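Local coordinates for sensor protein KdpD (Escherichia coli, PDB 4Y2F) that acts as a potassium sensor histidine kinase, probably phosphorylating itself on a histidine and passing the phosphate on to a response regulator, at residues A[20-25]-A[37-42]; A[32-37]-A[109-114]; A[46-51]-A[67-72]. All coordinates share one frame; numbering follows the deposited sequence.

Contact 1: residues A[20-25]-A[37-42]; sequences DIAATS and SQVLLP
Ala22 of helix 18-33 lies directly over Val39 of strand 35-42, and with their CA atoms 5.6 Å apart the helix comes very near the strand at this point. This is helix-on-sheet packing of the GAF fold, in which a layer of helices covers one face of the antiparallel sheet; the strand follows the helix after a short turn. Only the small side chain of Ala22 and the branched CB of Val39 lie between the two backbones here. Ala22 CB sits 3.9 Å from Val39 CB and almost as near Val39 CG1, so it touches the branch point of the valine as well as one of its methyls. With CG1 anti to the backbone N (chi1 167°), Val39 sends its two methyls along the helix to different partners: CG1 to Ala22, and CG2 to Ser25, one turn further on, whose CB lies 4.1 Å away. Ser25 thus meets the strand with its carbon, while its hydroxyl is turned back into its own helix, where helix 115-142 packs alongside through Val128. The main-chain polar atoms of Val39 are satisfied by side chains: Glu26 OE2 accepts from its N, and Gln38 NE2 donates to its O at 3.0 Å in a nearly straight bond (172°) lying in the plane of the Gln38 amide. On the helix, Ile21 O is gripped twice by Ser25: the backbone N at 2.8 Å and OG at 2.7 Å approach it from opposite faces of the carbonyl plane, OG standing above that plane by 38°.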
loop_
_atom_site.group_PDB
_atom_site.type_symbol
_atom_site.label_atom_id
_atom_site.label_comp_id
_atom_site.label_asym_id
_atom_site.label_seq_id
_atom_site.Cartn_x
_atom_site.Cartn_y
_atom_site.Cartn_z
ATOM N N ASP A 20 -16.283 0.808 7.304
ATOM C CA ASP A 20 -15.169 0.226 8.050
ATOM C C ASP A 20 -13.848 0.874 7.653
ATOM O O ASP A 20 -13.050 1.262 8.514
ATOM C CB ASP A 20 -15.080 -1.281 7.785
ATOM C CG ASP A 20 -16.123 -2.082 8.534
ATOM O OD1 ASP A 20 -16.861 -1.507 9.360
ATOM O OD2 ASP A 20 -16.185 -3.306 8.296
ATOM N N ILE A 21 -13.585 0.955 6.344
ATOM C CA ILE A 21 -12.326 1.526 5.868
ATOM C C ILE A 21 -12.208 2.985 6.289
ATOM O O ILE A 21 -11.142 3.433 6.730
ATOM C CB ILE A 21 -12.183 1.361 4.341
ATOM C CG1 ILE A 21 -12.170 -0.118 3.945
ATOM C CG2 ILE A 21 -10.952 2.073 3.831
ATOM C CD1 ILE A 21 -11.082 -0.938 4.611
ATOM N N ALA A 22 -13.297 3.745 6.155
ATOM C CA ALA A 22 -13.280 5.151 6.537
ATOM C C ALA A 22 -12.978 5.313 8.022
ATOM O O ALA A 22 -12.143 6.139 8.408
ATOM C CB ALA A 22 -14.619 5.797 6.186
ATOM N N ALA A 23 -13.644 4.523 8.872
ATOM C CA ALA A 23 -13.411 4.631 10.310
ATOM C C ALA A 23 -11.970 4.282 10.666
ATOM O O ALA A 23 -11.318 5.000 11.435
ATOM C CB ALA A 23 -14.389 3.738 11.073
ATOM N N THR A 24 -11.450 3.190 10.102
ATOM C CA THR A 24 -10.066 2.812 10.354
ATOM C C THR A 24 -9.110 3.891 9.874
ATOM O O THR A 24 -8.165 4.261 10.580
ATOM C CB THR A 24 -9.766 1.500 9.633
ATOM O OG1 THR A 24 -10.524 0.444 10.224
ATOM C CG2 THR A 24 -8.276 1.165 9.714
ATOM N N SER A 25 -9.331 4.405 8.672
ATOM C CA SER A 25 -8.437 5.432 8.156
ATOM C C SER A 25 -8.436 6.672 9.050
ATOM O O SER A 25 -7.377 7.233 9.344
ATOM C CB SER A 25 -8.815 5.764 6.710
ATOM O OG SER A 25 -8.804 4.579 5.922
ATOM N N SER A 37 -9.706 14.126 10.893
ATOM C CA SER A 37 -9.817 13.804 9.481
ATOM C C SER A 37 -11.196 13.263 9.179
ATOM O O SER A 37 -11.895 12.738 10.051
ATOM C CB SER A 37 -8.737 12.845 8.992
ATOM O OG SER A 37 -8.843 11.612 9.649
ATOM N N GLN A 38 -11.570 13.383 7.906
ATOM C CA GLN A 38 -12.830 12.853 7.415
ATOM C C GLN A 38 -12.593 12.273 6.029
ATOM O O GLN A 38 -12.106 12.974 5.132
ATOM C CB GLN A 38 -13.830 13.995 7.281
ATOM C CG GLN A 38 -15.120 13.578 6.620
ATOM C CD GLN A 38 -15.998 12.808 7.563
ATOM O OE1 GLN A 38 -16.423 13.335 8.584
ATOM N NE2 GLN A 38 -16.272 11.546 7.236
ATOM N N VAL A 39 -12.932 11.001 5.865
ATOM C CA VAL A 39 -12.942 10.352 4.562
ATOM C C VAL A 39 -14.290 10.609 3.899
ATOM O O VAL A 39 -15.348 10.495 4.538
ATOM C CB VAL A 39 -12.651 8.847 4.709
ATOM C CG1 VAL A 39 -12.957 8.094 3.414
ATOM C CG2 VAL A 39 -11.187 8.634 5.116
ATOM N N LEU A 40 -14.236 10.981 2.620
ATOM C CA LEU A 40 -15.408 11.239 1.791
ATOM C C LEU A 40 -15.415 10.242 0.639
ATOM O O LEU A 40 -14.397 10.061 -0.036
ATOM C CB LEU A 40 -15.331 12.659 1.222
ATOM C CG LEU A 40 -15.203 13.774 2.268
ATOM C CD1 LEU A 40 -15.054 15.144 1.596
ATOM C CD2 LEU A 40 -16.400 13.756 3.185
ATOM N N LEU A 41 -16.571 9.620 0.396
ATOM C CA LEU A 41 -16.700 8.582 -0.617
ATOM C C LEU A 41 -17.789 8.957 -1.614
ATOM O O LEU A 41 -18.796 9.569 -1.232
ATOM C CB LEU A 41 -17.047 7.232 0.029
ATOM C CG LEU A 41 -15.993 6.743 1.027
ATOM C CD1 LEU A 41 -16.424 5.445 1.664
ATOM C CD2 LEU A 41 -14.628 6.585 0.355
ATOM N N PRO A 42 -17.623 8.612 -2.891
ATOM C CA PRO A 42 -18.661 8.930 -3.880
ATOM C C PRO A 42 -19.898 8.066 -3.701
ATOM O O PRO A 42 -19.817 6.888 -3.343
ATOM C CB PRO A 42 -17.977 8.622 -5.218
ATOM C CG PRO A 42 -16.922 7.603 -4.874
ATOM C CD PRO A 42 -16.432 7.999 -3.508
#

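Contact 2: residues A[32-37]-A[109-114]; sequences TFHARS and LRQLMI
His34 and Gln111 cross at about a right angle, the amide oxygen of the glutamine coming near CD2 and CB of the histidine. Gln111 OE1 is 3.7 Å from His34 CD2 and nearly as near CB; ring and amide planes are turned 43° from each other, so the two flat groups neither stack nor lie in one plane. The glutamine gets there by an extended chain, its CG anti to the backbone N (chi1 179°), which carries the amide from the short helix 109-112 toward the turn. No direct hydrogen bond joins the two segments. Two waters do so instead, both donating to Gln111 OE1: one, 2.9 Å from that oxygen, also donates to Phe33 O, and the other, 2.8 Å from it, to His34 O. The successive carbonyls of Phe33 and His34, at the turn where His34 takes up a positive phi, are in this way tied to a single side-chain oxygen. In the GAF fold of this chain, that turn leads into strand 35-42, whereas helix 109-112 lies on the connection from strand 97-106 to helix 115-142. Beside the water bridges the contact is apolar: Leu112 CD1 is 4.2 Å from Phe33 CB and equally far from the ring atom Phe33 CD1, and the two side chains cross at roughly a right angle. Thr32 CG2 covers one face of the Phe33 ring, 3.6 Å above its plane near the rim, while Phe124 of helix 115-142 meets the ring edge-to-face and Leu112 packs on Val104 and Pro106.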
loop_
_atom_site.group_PDB
_atom_site.type_symbol
_atom_site.label_atom_id
_atom_site.label_comp_id
_atom_site.label_asym_id
_atom_site.label_seq_id
_atom_site.Cartn_x
_atom_site.Cartn_y
_atom_site.Cartn_z
ATOM N N THR A 32 -1.610 9.118 13.995
ATOM C CA THR A 32 -0.264 9.228 13.445
ATOM C C THR A 32 0.093 10.673 13.120
ATOM O O THR A 32 1.246 11.083 13.287
ATOM C CB THR A 32 -0.166 8.381 12.176
ATOM O OG1 THR A 32 -0.445 7.013 12.514
ATOM C CG2 THR A 32 1.206 8.495 11.521
ATOM N N PHE A 33 -0.872 11.452 12.614
ATOM C CA PHE A 33 -0.584 12.791 12.112
ATOM C C PHE A 33 -1.140 13.881 13.006
ATOM O O PHE A 33 -1.115 15.054 12.620
ATOM C CB PHE A 33 -1.070 12.929 10.667
ATOM C CG PHE A 33 -0.370 11.994 9.731
ATOM C CD1 PHE A 33 0.892 12.316 9.252
ATOM C CD2 PHE A 33 -0.934 10.765 9.397
ATOM C CE1 PHE A 33 1.570 11.455 8.423
ATOM C CE2 PHE A 33 -0.256 9.897 8.571
ATOM C CZ PHE A 33 1.001 10.244 8.083
ATOM N N HIS A 34 -1.626 13.524 14.192
ATOM C CA HIS A 34 -2.102 14.503 15.175
ATOM C C HIS A 34 -3.100 15.464 14.545
ATOM O O HIS A 34 -2.915 16.693 14.547
ATOM C CB HIS A 34 -0.925 15.263 15.775
ATOM C CG HIS A 34 0.100 14.369 16.390
ATOM N ND1 HIS A 34 -0.109 13.715 17.581
ATOM C CD2 HIS A 34 1.329 13.998 15.961
ATOM C CE1 HIS A 34 0.959 12.986 17.871
ATOM N NE2 HIS A 34 1.843 13.142 16.900
ATOM N N ALA A 35 -4.167 14.887 14.003
ATOM C CA ALA A 35 -5.067 15.641 13.137
ATOM C C ALA A 35 -6.472 15.094 13.258
ATOM O O ALA A 35 -6.677 13.945 13.653
ATOM C CB ALA A 35 -4.629 15.530 11.674
ATOM N N ARG A 36 -7.448 15.932 12.954
ATOM C CA ARG A 36 -8.791 15.432 12.718
ATOM C C ARG A 36 -8.924 15.138 11.232
ATOM O O ARG A 36 -8.296 15.792 10.393
ATOM C CB ARG A 36 -9.826 16.476 13.145
ATOM C CG ARG A 36 -9.708 16.900 14.623
ATOM C CD ARG A 36 -9.991 15.756 15.604
ATOM N NE ARG A 36 -9.573 16.052 16.994
ATOM C CZ ARG A 36 -10.328 16.654 17.921
ATOM N NH1 ARG A 36 -11.562 17.045 17.607
ATOM N NH2 ARG A 36 -9.861 16.862 19.173
ATOM N N SER A 37 -9.706 14.126 10.893
ATOM C CA SER A 37 -9.817 13.804 9.481
ATOM C C SER A 37 -11.196 13.263 9.179
ATOM O O SER A 37 -11.895 12.738 10.051
ATOM C CB SER A 37 -8.737 12.845 8.992
ATOM O OG SER A 37 -8.843 11.612 9.649
ATOM N N LEU A 109 -0.383 22.925 11.744
ATOM C CA LEU A 109 -0.200 22.808 10.302
ATOM C C LEU A 109 1.276 22.788 9.907
ATOM O O LEU A 109 1.654 22.053 8.985
ATOM C CB LEU A 109 -0.978 23.933 9.611
ATOM C CG LEU A 109 -1.045 23.868 8.085
ATOM C CD1 LEU A 109 -1.708 22.599 7.537
ATOM C CD2 LEU A 109 -1.781 25.135 7.585
ATOM N N ARG A 110 2.128 23.540 10.613
ATOM C CA ARG A 110 3.554 23.517 10.292
ATOM C C ARG A 110 4.148 22.136 10.496
ATOM O O ARG A 110 5.052 21.745 9.753
ATOM C CB ARG A 110 4.319 24.545 11.124
ATOM C CG ARG A 110 4.105 25.981 10.709
ATOM C CD ARG A 110 4.862 26.920 11.633
ATOM N NE ARG A 110 4.133 27.187 12.871
ATOM C CZ ARG A 110 4.424 26.646 14.049
ATOM N NH1 ARG A 110 5.443 25.803 14.167
ATOM N NH2 ARG A 110 3.699 26.954 15.114
ATOM N N GLN A 111 3.635 21.381 11.471
ATOM C CA GLN A 111 4.110 20.023 11.702
ATOM C C GLN A 111 3.638 19.085 10.600
ATOM O O GLN A 111 4.432 18.306 10.057
ATOM C CB GLN A 111 3.591 19.571 13.068
ATOM C CG GLN A 111 3.972 18.145 13.453
ATOM C CD GLN A 111 3.091 17.603 14.570
ATOM O OE1 GLN A 111 1.909 17.324 14.358
ATOM N NE2 GLN A 111 3.655 17.468 15.763
ATOM N N LEU A 112 2.364 19.169 10.210
ATOM C CA LEU A 112 1.856 18.302 9.156
ATOM C C LEU A 112 2.567 18.546 7.835
ATOM O O LEU A 112 2.777 17.604 7.058
ATOM C CB LEU A 112 0.355 18.534 8.985
ATOM C CG LEU A 112 -0.312 17.694 7.889
ATOM C CD1 LEU A 112 -0.248 16.231 8.251
ATOM C CD2 LEU A 112 -1.738 18.128 7.671
ATOM N N MET A 113 2.936 19.791 7.560
ATOM C CA MET A 113 3.501 20.162 6.270
ATOM C C MET A 113 5.004 19.918 6.176
ATOM O O MET A 113 5.589 20.158 5.114
ATOM C CB MET A 113 3.168 21.614 5.935
ATOM C CG MET A 113 1.652 21.898 5.835
ATOM S SD MET A 113 0.683 20.741 4.805
ATOM C CE MET A 113 1.439 21.021 3.206
ATOM N N ILE A 114 5.628 19.426 7.245
ATOM C CA ILE A 114 7.025 18.977 7.132
ATOM C C ILE A 114 7.111 17.972 5.987
ATOM O O ILE A 114 6.296 17.025 5.930
ATOM C CB ILE A 114 7.474 18.319 8.450
ATOM C CG1 ILE A 114 7.586 19.368 9.564
ATOM C CG2 ILE A 114 8.798 17.551 8.240
ATOM C CD1 ILE A 114 7.867 18.776 10.928
HETATM O O HOH W 1 1.117 16.361 11.762
HETATM O O HOH W 2 -0.711 18.426 14.223
#

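Contact 3: residues A[46-51]-A[67-72]; sequences GKLQPL and WSFDKG
Gly46 meets Phe69 of helix 62-71 through its backbone, its carbonyl O lying 3.7 Å from Phe69 CE2. The same oxygen accepts a hydrogen bond from Gln66 NE2, so this carbonyl is held by the helix. The positive phi of Gly46 (83°) suits glycine: a side chain would be jammed against the carbonyl of the residue before it. Lys47 starts out away from the helix but curls back, and a water links its NZ, by a weak bond, to Asp70 OD2; Lys47 NZ and Asp70 OD2 remain 6.3 Å apart, so any electrostatic attraction is probably modest. Leu48 brings the main apolar contact, its backbone N bonded to Gln66 OE1 and its side chain directed at the phenylalanine. Its CD2 stands over one face of the Phe69 ring, displaced toward its CG-CD1 side, in a CH-pi contact 4.1 Å from the centroid and 23° off the ring normal, while CD1 rests 3.9 Å from Phe69 CB. The ring reaches this position because its CG is anti to the backbone N (chi1 173°). Replacing Phe69 by an alanine would probably strip Leu48 CD2 of the face it rests on and open a gap between Gly46 and Leu48 and the helix. The backbone of Gln49 pairs with Leu41, which adds strand 48-49 as an outermost strand beside strand 35-42. Phe69 and Leu48 also both touch Leu101 of the sheet, an arrangement in keeping with GAF domains, where a helix and loops cover the sheet face on which relatives commonly bind small ligands.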
loop_
_atom_site.group_PDB
_atom_site.type_symbol
_atom_site.label_atom_id
_atom_site.label_comp_id
_atom_site.label_asym_id
_atom_site.label_seq_id
_atom_site.Cartn_x
_atom_site.Cartn_y
_atom_site.Cartn_z
ATOM N N GLY A 46 -21.438 9.743 -8.161
ATOM C CA GLY A 46 -20.113 10.315 -8.082
ATOM C C GLY A 46 -19.996 11.530 -7.189
ATOM O O GLY A 46 -18.955 12.196 -7.214
ATOM N N LYS A 47 -21.026 11.846 -6.405
ATOM C CA LYS A 47 -20.983 12.975 -5.483
ATOM C C LYS A 47 -20.560 12.507 -4.095
ATOM O O LYS A 47 -21.033 11.482 -3.598
ATOM C CB LYS A 47 -22.343 13.671 -5.408
ATOM C CG LYS A 47 -22.768 14.353 -6.700
ATOM C CD LYS A 47 -21.775 15.420 -7.134
ATOM C CE LYS A 47 -22.108 15.928 -8.523
ATOM N NZ LYS A 47 -22.232 14.798 -9.489
ATOM N N LEU A 48 -19.674 13.276 -3.470
ATOM C CA LEU A 48 -19.015 12.845 -2.244
ATOM C C LEU A 48 -19.957 12.905 -1.050
ATOM O O LEU A 48 -20.771 13.824 -0.924
ATOM C CB LEU A 48 -17.808 13.735 -1.971
ATOM C CG LEU A 48 -16.673 13.576 -2.975
ATOM C CD1 LEU A 48 -15.645 14.650 -2.706
ATOM C CD2 LEU A 48 -16.037 12.186 -2.855
ATOM N N GLN A 49 -19.824 11.927 -0.158
ATOM C CA GLN A 49 -20.593 11.887 1.073
ATOM C C GLN A 49 -19.682 11.466 2.216
ATOM O O GLN A 49 -18.775 10.648 2.022
ATOM C CB GLN A 49 -21.773 10.908 0.971
ATOM C CG GLN A 49 -22.650 11.095 -0.260
ATOM C CD GLN A 49 -23.488 12.367 -0.224
ATOM O OE1 GLN A 49 -23.541 13.067 0.789
ATOM N NE2 GLN A 49 -24.152 12.668 -1.337
ATOM N N PRO A 50 -19.901 12.003 3.424
ATOM C CA PRO A 50 -20.974 12.952 3.759
ATOM C C PRO A 50 -20.731 14.396 3.290
ATOM O O PRO A 50 -19.605 14.761 2.942
ATOM C CB PRO A 50 -21.025 12.889 5.291
ATOM C CG PRO A 50 -19.665 12.461 5.705
ATOM C CD PRO A 50 -19.151 11.560 4.616
ATOM N N LEU A 51 -21.800 15.194 3.262
ATOM C CA LEU A 51 -21.723 16.627 3.005
ATOM C C LEU A 51 -21.676 17.450 4.285
ATOM O O LEU A 51 -21.694 18.684 4.216
ATOM C CB LEU A 51 -22.914 17.083 2.151
ATOM C CG LEU A 51 -22.840 16.891 0.633
ATOM C CD1 LEU A 51 -24.235 16.875 0.025
ATOM C CD2 LEU A 51 -21.999 17.985 -0.006
ATOM N N TRP A 67 -14.108 18.949 -6.708
ATOM C CA TRP A 67 -13.094 19.208 -7.734
ATOM C C TRP A 67 -11.874 18.313 -7.542
ATOM O O TRP A 67 -11.348 17.739 -8.506
ATOM C CB TRP A 67 -12.671 20.679 -7.688
ATOM C CG TRP A 67 -11.513 21.032 -8.622
ATOM C CD1 TRP A 67 -11.605 21.463 -9.916
ATOM C CD2 TRP A 67 -10.109 21.002 -8.315
ATOM N NE1 TRP A 67 -10.352 21.696 -10.433
ATOM C CE2 TRP A 67 -9.415 21.410 -9.475
ATOM C CE3 TRP A 67 -9.370 20.649 -7.179
ATOM C CZ2 TRP A 67 -8.023 21.481 -9.530
ATOM C CZ3 TRP A 67 -7.983 20.722 -7.238
ATOM C CH2 TRP A 67 -7.327 21.142 -8.401
ATOM N N SER A 68 -11.398 18.200 -6.297
ATOM C CA SER A 68 -10.246 17.360 -6.005
ATOM C C SER A 68 -10.517 15.905 -6.378
ATOM O O SER A 68 -9.650 15.232 -6.959
ATOM C CB SER A 68 -9.919 17.504 -4.517
ATOM O OG SER A 68 -8.891 16.620 -4.093
ATOM N N PHE A 69 -11.708 15.403 -6.036
ATOM C CA PHE A 69 -12.072 14.028 -6.369
ATOM C C PHE A 69 -12.196 13.838 -7.874
ATOM O O PHE A 69 -11.724 12.838 -8.431
ATOM C CB PHE A 69 -13.389 13.663 -5.680
ATOM C CG PHE A 69 -13.943 12.327 -6.097
ATOM C CD1 PHE A 69 -13.423 11.158 -5.570
ATOM C CD2 PHE A 69 -14.972 12.239 -7.026
ATOM C CE1 PHE A 69 -13.917 9.928 -5.952
ATOM C CE2 PHE A 69 -15.478 11.010 -7.416
ATOM C CZ PHE A 69 -14.948 9.850 -6.884
ATOM N N ASP A 70 -12.856 14.783 -8.548
ATOM C CA ASP A 70 -13.091 14.652 -9.982
ATOM C C ASP A 70 -11.784 14.685 -10.764
ATOM O O ASP A 70 -11.628 13.955 -11.752
ATOM C CB ASP A 70 -14.012 15.773 -10.462
ATOM C CG ASP A 70 -15.457 15.608 -9.986
ATOM O OD1 ASP A 70 -15.840 14.504 -9.553
ATOM O OD2 ASP A 70 -16.221 16.593 -10.069
ATOM N N LYS A 71 -10.842 15.535 -10.352
ATOM C CA LYS A 71 -9.577 15.722 -11.053
ATOM C C LYS A 71 -8.465 14.822 -10.531
ATOM O O LYS A 71 -7.418 14.720 -11.182
ATOM C CB LYS A 71 -9.114 17.183 -10.937
ATOM C CG LYS A 71 -10.112 18.202 -11.478
ATOM C CD LYS A 71 -10.676 17.735 -12.800
ATOM C CE LYS A 71 -11.541 18.791 -13.466
ATOM N NZ LYS A 71 -12.138 18.237 -14.710
ATOM N N GLY A 72 -8.669 14.173 -9.390
ATOM C CA GLY A 72 -7.606 13.400 -8.766
ATOM C C GLY A 72 -6.425 14.239 -8.333
ATOM O O GLY A 72 -5.276 13.808 -8.468
HETATM O O HOH W 3 -19.374 15.777 -10.202
#

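Contact 1 is the most buried and lies nearest the middle of the chain, whereas contacts 2 and 3 are partly buried and sit on opposite sides of its centre, about 22 Å apart between their own centres. Contacts 1 and 2 use the same helix, 18-33, and the same strand, 35-42. Contact 3 is tied to contact 1 through the sheet, where strands 35-42 and 48-49 are neighbours, and through Pro42, which packs on Phe69. Chemistry follows place: contact 1 is purely aliphatic across the interface, while to an apolar patch contact 2 adds two water bridges and contact 3 a single one, weak on its lysine side.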